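Local coordinates for protein putative acetyltransferase (Streptococcus mutans, PDB 4E2A) that probably transfers an acyl group, most likely acetyl from acetyl-CoA, to an acceptor that is not known, at residues 116-121 against 125-130; 172-177 against 198-203. All coordinates share one frame; numbering follows the deposited sequence.

Contact 1 (116-121 against 125-130)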
loop_
_atom_site.group_PDB
_atom_site.type_symbol
_atom_site.label_atom_id
_atom_site.label_comp_id
_atom_site.label_asym_id
_atom_site.label_seq_id
_atom_site.Cartn_x
_atom_site.Cartn_y
_atom_site.Cartn_z
ATOM N N SER B 116 -13.077 -9.439 -4.602
ATOM C CA SER B 116 -12.908 -8.950 -3.231
ATOM C C SER B 116 -11.512 -9.196 -2.653
ATOM O O SER B 116 -11.189 -8.721 -1.556
ATOM C CB SER B 116 -13.982 -9.539 -2.312
ATOM O OG SER B 116 -15.264 -9.076 -2.698
ATOM N N GLN B 117 -10.670 -9.931 -3.370
ATOM C CA GLN B 117 -9.308 -10.092 -2.899
ATOM C C GLN B 117 -8.647 -8.717 -2.849
ATOM O O GLN B 117 -8.969 -7.823 -3.641
ATOM C CB GLN B 117 -8.508 -11.052 -3.790
ATOM C CG GLN B 117 -9.126 -12.452 -3.942
ATOM C CD GLN B 117 -8.375 -13.297 -4.967
ATOM O OE1 GLN B 117 -7.270 -13.789 -4.709
ATOM N NE2 GLN B 117 -8.970 -13.458 -6.133
ATOM N N THR B 118 -7.727 -8.544 -1.912
ATOM C CA THR B 118 -7.045 -7.263 -1.764
ATOM C C THR B 118 -6.147 -6.960 -2.959
ATOM O O THR B 118 -5.875 -5.796 -3.258
ATOM C CB THR B 118 -6.218 -7.193 -0.464
ATOM O OG1 THR B 118 -5.174 -8.176 -0.483
ATOM C CG2 THR B 118 -7.107 -7.423 0.754
ATOM N N GLU B 119 -5.689 -8.011 -3.632
ATOM C CA GLU B 119 -4.833 -7.875 -4.810
ATOM C C GLU B 119 -5.142 -8.988 -5.794
ATOM O O GLU B 119 -5.406 -10.118 -5.395
ATOM C CB GLU B 119 -3.351 -7.929 -4.419
ATOM C CG GLU B 119 -2.882 -6.725 -3.615
ATOM C CD GLU B 119 -1.455 -6.861 -3.107
ATOM O OE1 GLU B 119 -0.978 -8.009 -2.961
ATOM O OE2 GLU B 119 -0.811 -5.815 -2.848
ATOM N N GLN B 120 -5.122 -8.670 -7.084
ATOM C CA GLN B 120 -5.270 -9.704 -8.100
ATOM C C GLN B 120 -3.890 -10.214 -8.495
ATOM O O GLN B 120 -3.221 -9.619 -9.344
ATOM C CB GLN B 120 -6.016 -9.174 -9.330
ATOM C CG GLN B 120 -7.464 -8.789 -9.076
ATOM C CD GLN B 120 -8.296 -9.940 -8.524
ATOM O OE1 GLN B 120 -8.287 -11.053 -9.060
ATOM N NE2 GLN B 120 -9.014 -9.674 -7.442
ATOM N N VAL B 121 -3.465 -11.309 -7.867
ATOM C CA VAL B 121 -2.133 -11.852 -8.105
ATOM C C VAL B 121 -2.138 -13.284 -8.667
ATOM O O VAL B 121 -1.178 -13.706 -9.309
ATOM C CB VAL B 121 -1.250 -11.753 -6.843
ATOM C CG1 VAL B 121 -0.805 -10.320 -6.624
ATOM C CG2 VAL B 121 -1.998 -12.296 -5.617
ATOM N N ALA B 125 -8.101 -18.064 -7.156
ATOM C CA ALA B 125 -7.445 -17.983 -5.849
ATOM C C ALA B 125 -8.364 -17.510 -4.713
ATOM O O ALA B 125 -9.386 -16.863 -4.955
ATOM C CB ALA B 125 -6.215 -17.098 -5.933
ATOM N N PHE B 126 -7.944 -17.830 -3.483
ATOM C CA PHE B 126 -8.655 -17.591 -2.225
ATOM C C PHE B 126 -7.631 -16.973 -1.242
ATOM O O PHE B 126 -6.548 -17.518 -1.045
ATOM C CB PHE B 126 -9.160 -18.961 -1.728
ATOM C CG PHE B 126 -9.969 -18.941 -0.453
ATOM C CD1 PHE B 126 -11.335 -19.236 -0.478
ATOM C CD2 PHE B 126 -9.363 -18.745 0.771
ATOM C CE1 PHE B 126 -12.094 -19.270 0.689
ATOM C CE2 PHE B 126 -10.116 -18.782 1.962
ATOM C CZ PHE B 126 -11.479 -19.043 1.918
ATOM N N GLU B 127 -7.987 -15.846 -0.629
ATOM C CA GLU B 127 -7.073 -15.063 0.197
ATOM C C GLU B 127 -7.435 -15.152 1.679
ATOM O O GLU B 127 -8.583 -14.994 2.045
ATOM C CB GLU B 127 -7.102 -13.582 -0.230
ATOM C CG GLU B 127 -6.301 -12.656 0.691
ATOM C CD GLU B 127 -6.487 -11.164 0.376
ATOM O OE1 GLU B 127 -7.342 -10.812 -0.452
ATOM O OE2 GLU B 127 -5.774 -10.337 0.971
ATOM N N ILE B 128 -6.452 -15.416 2.527
ATOM C CA ILE B 128 -6.657 -15.272 3.966
ATOM C C ILE B 128 -6.111 -13.894 4.339
ATOM O O ILE B 128 -4.896 -13.666 4.288
ATOM C CB ILE B 128 -5.978 -16.400 4.765
ATOM C CG1 ILE B 128 -6.481 -17.768 4.275
ATOM C CG2 ILE B 128 -6.267 -16.241 6.254
ATOM C CD1 ILE B 128 -5.549 -18.943 4.670
ATOM N N GLN B 129 -7.020 -12.966 4.649
ATOM C CA GLN B 129 -6.671 -11.545 4.793
ATOM C C GLN B 129 -6.403 -11.131 6.242
ATOM O O GLN B 129 -5.416 -10.440 6.519
ATOM C CB GLN B 129 -7.775 -10.643 4.196
ATOM C CG GLN B 129 -7.432 -9.131 4.219
ATOM C CD GLN B 129 -8.657 -8.216 4.084
ATOM O OE1 GLN B 129 -9.708 -8.623 3.586
ATOM N NE2 GLN B 129 -8.513 -6.968 4.530
ATOM N N ARG B 130 -7.298 -11.524 7.148
ATOM C CA ARG B 130 -7.218 -11.144 8.555
ATOM C C ARG B 130 -7.400 -12.322 9.506
ATOM O O ARG B 130 -8.321 -13.126 9.347
ATOM C CB ARG B 130 -8.315 -10.117 8.910
ATOM C CG ARG B 130 -8.100 -8.711 8.398
ATOM C CD ARG B 130 -9.279 -7.789 8.791
ATOM N NE ARG B 130 -9.128 -6.524 8.100
ATOM C CZ ARG B 130 -10.131 -5.755 7.696
ATOM N NH1 ARG B 130 -11.393 -6.122 7.924
ATOM N NH2 ARG B 130 -9.862 -4.611 7.068
HETATM O O HOH W 1 -8.033 -15.209 -8.220
#

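Contact 2 (172-177 against 198-203)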
loop_
_atom_site.group_PDB
_atom_site.type_symbol
_atom_site.label_atom_id
_atom_site.label_comp_id
_atom_site.label_asym_id
_atom_site.label_seq_id
_atom_site.Cartn_x
_atom_site.Cartn_y
_atom_site.Cartn_z
ATOM N N LYS B 172 9.548 -16.075 11.750
ATOM C CA LYS B 172 8.845 -17.090 12.524
ATOM C C LYS B 172 7.568 -17.473 11.781
ATOM O O LYS B 172 7.284 -18.662 11.574
ATOM C CB LYS B 172 8.528 -16.600 13.936
ATOM C CG LYS B 172 7.795 -17.625 14.783
ATOM C CD LYS B 172 7.211 -16.988 16.034
ATOM C CE LYS B 172 6.358 -17.979 16.816
ATOM N NZ LYS B 172 5.732 -17.351 18.016
ATOM N N ALA B 173 6.813 -16.456 11.367
ATOM C CA ALA B 173 5.586 -16.677 10.613
ATOM C C ALA B 173 5.877 -17.412 9.309
ATOM O O ALA B 173 5.120 -18.308 8.912
ATOM C CB ALA B 173 4.874 -15.347 10.338
ATOM N N GLN B 174 6.973 -17.064 8.664
ATOM C CA GLN B 174 7.337 -17.714 7.436
ATOM C C GLN B 174 7.448 -19.192 7.626
ATOM O O GLN B 174 6.907 -19.961 6.875
ATOM C CB GLN B 174 8.635 -17.145 6.880
ATOM C CG GLN B 174 8.488 -15.793 6.236
ATOM C CD GLN B 174 9.806 -15.145 5.946
ATOM O OE1 GLN B 174 10.782 -15.808 5.755
ATOM N NE2 GLN B 174 9.829 -13.842 5.924
ATOM N N LEU B 175 8.120 -19.572 8.686
ATOM C CA LEU B 175 8.423 -20.948 8.985
ATOM C C LEU B 175 7.171 -21.740 9.265
ATOM O O LEU B 175 7.004 -22.847 8.832
ATOM C CB LEU B 175 9.397 -20.981 10.167
ATOM C CG LEU B 175 10.828 -20.555 9.872
ATOM C CD1 LEU B 175 11.748 -20.763 11.057
ATOM C CD2 LEU B 175 11.379 -21.247 8.657
ATOM N N LEU B 176 6.265 -21.109 9.967
ATOM C CA LEU B 176 5.014 -21.714 10.270
ATOM C C LEU B 176 4.186 -22.002 9.012
ATOM O O LEU B 176 3.730 -23.093 8.836
ATOM C CB LEU B 176 4.264 -20.837 11.243
ATOM C CG LEU B 176 3.014 -21.471 11.795
ATOM C CD1 LEU B 176 3.102 -21.725 13.258
ATOM C CD2 LEU B 176 1.846 -20.677 11.482
ATOM N N TYR B 177 4.034 -20.983 8.170
ATOM C CA TYR B 177 3.373 -21.077 6.902
ATOM C C TYR B 177 3.959 -22.170 6.027
ATOM O O TYR B 177 3.253 -22.882 5.396
ATOM C CB TYR B 177 3.416 -19.723 6.206
ATOM C CG TYR B 177 2.558 -18.699 6.902
ATOM C CD1 TYR B 177 1.368 -19.035 7.426
ATOM C CD2 TYR B 177 2.974 -17.402 7.052
ATOM C CE1 TYR B 177 0.613 -18.123 8.065
ATOM C CE2 TYR B 177 2.233 -16.508 7.689
ATOM C CZ TYR B 177 1.068 -16.865 8.198
ATOM O OH TYR B 177 0.363 -15.934 8.812
ATOM N N THR B 198 9.465 -4.861 2.185
ATOM C CA THR B 198 8.944 -5.833 1.253
ATOM C C THR B 198 7.990 -6.805 1.921
ATOM O O THR B 198 8.213 -7.234 3.051
ATOM C CB THR B 198 10.074 -6.641 0.593
ATOM O OG1 THR B 198 11.000 -5.749 -0.053
ATOM C CG2 THR B 198 9.494 -7.635 -0.411
ATOM N N ASP B 199 6.917 -7.139 1.211
ATOM C CA ASP B 199 6.058 -8.245 1.611
ATOM C C ASP B 199 6.211 -9.378 0.626
ATOM O O ASP B 199 6.243 -9.159 -0.598
ATOM C CB ASP B 199 4.591 -7.815 1.654
ATOM C CG ASP B 199 4.230 -7.090 2.938
ATOM O OD1 ASP B 199 4.755 -7.468 4.009
ATOM O OD2 ASP B 199 3.413 -6.143 2.872
ATOM N N TRP B 200 6.321 -10.590 1.155
ATOM C CA TRP B 200 6.297 -11.785 0.323
ATOM C C TRP B 200 4.876 -12.310 0.239
ATOM O O TRP B 200 4.146 -12.302 1.231
ATOM C CB TRP B 200 7.165 -12.897 0.912
ATOM C CG TRP B 200 8.628 -12.616 0.994
ATOM C CD1 TRP B 200 9.294 -11.522 0.518
ATOM C CD2 TRP B 200 9.617 -13.461 1.597
ATOM N NE1 TRP B 200 10.640 -11.635 0.793
ATOM C CE2 TRP B 200 10.862 -12.810 1.447
ATOM C CE3 TRP B 200 9.568 -14.702 2.239
ATOM C CZ2 TRP B 200 12.048 -13.372 1.926
ATOM C CZ3 TRP B 200 10.745 -15.250 2.712
ATOM C CH2 TRP B 200 11.968 -14.584 2.555
ATOM N N LEU B 201 4.498 -12.790 -0.941
ATOM C CA LEU B 201 3.219 -13.464 -1.122
ATOM C C LEU B 201 3.473 -14.962 -1.180
ATOM O O LEU B 201 4.376 -15.406 -1.876
ATOM C CB LEU B 201 2.514 -12.978 -2.393
ATOM C CG LEU B 201 2.153 -11.484 -2.423
ATOM C CD1 LEU B 201 1.504 -11.036 -1.127
ATOM C CD2 LEU B 201 3.362 -10.626 -2.722
ATOM N N LEU B 202 2.697 -15.736 -0.424
ATOM C CA LEU B 202 2.904 -17.175 -0.363
ATOM C C LEU B 202 1.612 -17.848 -0.778
ATOM O O LEU B 202 0.530 -17.414 -0.370
ATOM C CB LEU B 202 3.272 -17.627 1.056
ATOM C CG LEU B 202 4.202 -16.755 1.902
ATOM C CD1 LEU B 202 4.367 -17.378 3.301
ATOM C CD2 LEU B 202 5.556 -16.595 1.218
ATOM N N LYS B 203 1.731 -18.902 -1.587
ATOM C CA LYS B 203 0.576 -19.677 -1.992
ATOM C C LYS B 203 0.710 -21.154 -1.663
ATOM O O LYS B 203 1.810 -21.699 -1.578
ATOM C CB LYS B 203 0.308 -19.510 -3.490
ATOM C CG LYS B 203 1.457 -19.919 -4.409
ATOM C CD LYS B 203 1.050 -19.650 -5.865
ATOM C CE LYS B 203 1.648 -20.665 -6.809
ATOM N NZ LYS B 203 3.007 -20.231 -7.198
#

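Contact 1 (116-121 against 125-130)
Glu127 reaches off its strand and both its carboxylate oxygens are held by Thr118. OE1 accepts the backbone N of Thr118 at 2.7 Å through its syn lone pair, with a nearly straight N-H...O angle of 167°. OE2 takes the hydroxyl OG1 of Thr118, also at 2.7 Å, from the syn side but 30° out of the carboxylate plane. The reach comes from an extended chain, with CG opposite the backbone N (chi1 173°). The two bonds fix the carboxylate's rotation and pin the loop to the strand. This is the tight part: OE1 of Glu127 also lies 3.2 Å from Gln117 CA.

Gln117 lies over Ala125, its OE1 3.7 Å from Ala125 CB. A water takes hydrogen bonds from Gln117 NE2, at 2.9 Å, and from the backbone N of Ala125. The amide of Gln117 is further held by Trp163 NE1 and Gly114 O.

The exposed side is looser. There CG2 of Thr118 rests on the Gln129 amide, 3.8 Å from its CD, while Gln129 OE1 is bonded to Lys110. Gln129 and Arg130 form a classic beta bulge opposite Lys110, a feature of the fourth GNAT strand that probably splays it from strand 161-167.

The loop 116-121 thus folds back on strand 125-133, which runs between strands 104-113 and 161-167. Trp163 of strand 161-167 flanks Thr118, Ala125 and Glu127. Phe126 and Ile128 pack on helix 142-157.

Contact 2 (172-177 against 198-203)
NE1 of Trp200 is hydrogen-bonded to Glu168 OE2, while the amide of Gln174 lies against the other end of the indole. Only NE2 of Gln174 comes over the ring face, 3.6 Å above the plane and displaced toward the rim. CD and OE1 overhang the rim of the six-membered ring at CZ3. There Gln174 OE1 approaches to 3.1 Å from CZ3 of Trp200, and Gln174 CD is 3.4 Å from the same atom. Amide and ring planes are 33° apart, so this is a tilted overlap at the rim and not a flat stack. Gln174 delivers the amide on an extended chain, with CG on the side away from its carbonyl carbon (chi1 -76°). The backbone oxygens of Trp167 and Glu168 are weak acceptors for Gln174 NE2. Glu168 thus reaches both partners: its carboxylate bonds Trp200, and its backbone O has only a weak bond to Gln174.

Further along, the contact is apolar. CD1 of Leu202 touches CB of Tyr177 at 3.9 Å and CD2 of Tyr177 at 4.0 Å. It meets the ring obliquely, and the two side chains cross at about a right angle. Of the four touching residues Leu202 alone is buried.

Trp200 and Leu202 point from one face of strand 195-205 toward helix 171-179; Leu201 lies against Trp163 and Phe185. Ala173 and Tyr177 seat the helix on Val166 and Leu164 of strand 161-167. The helix belongs to a crossover from strand 161-167 to the parallel strand 183-192, with the antiparallel strand 195-205 between them.

How the contacts relate
The two contacts follow one another along the chain and reach the same mixed sheet. Their centres are about 15 Å apart; their nearest atoms come to about 4 Å without touching. Strand 161-167 lies between strands 125-133 and 195-205 and joins them. Its Trp163 touches contact 1 and also Leu201 of 198-203. Contact 1 ties a loop to the sheet side bearing Trp163. Contact 2 lies on the other side, where helix 171-179 packs. In GNAT enzymes acetyl-CoA usually binds where the strands equivalent to 125-133 and 161-167 splay apart. Phe126 and Ile128 still pair with strand 161-167, so contact 1 probably marks the closed part next to that opening.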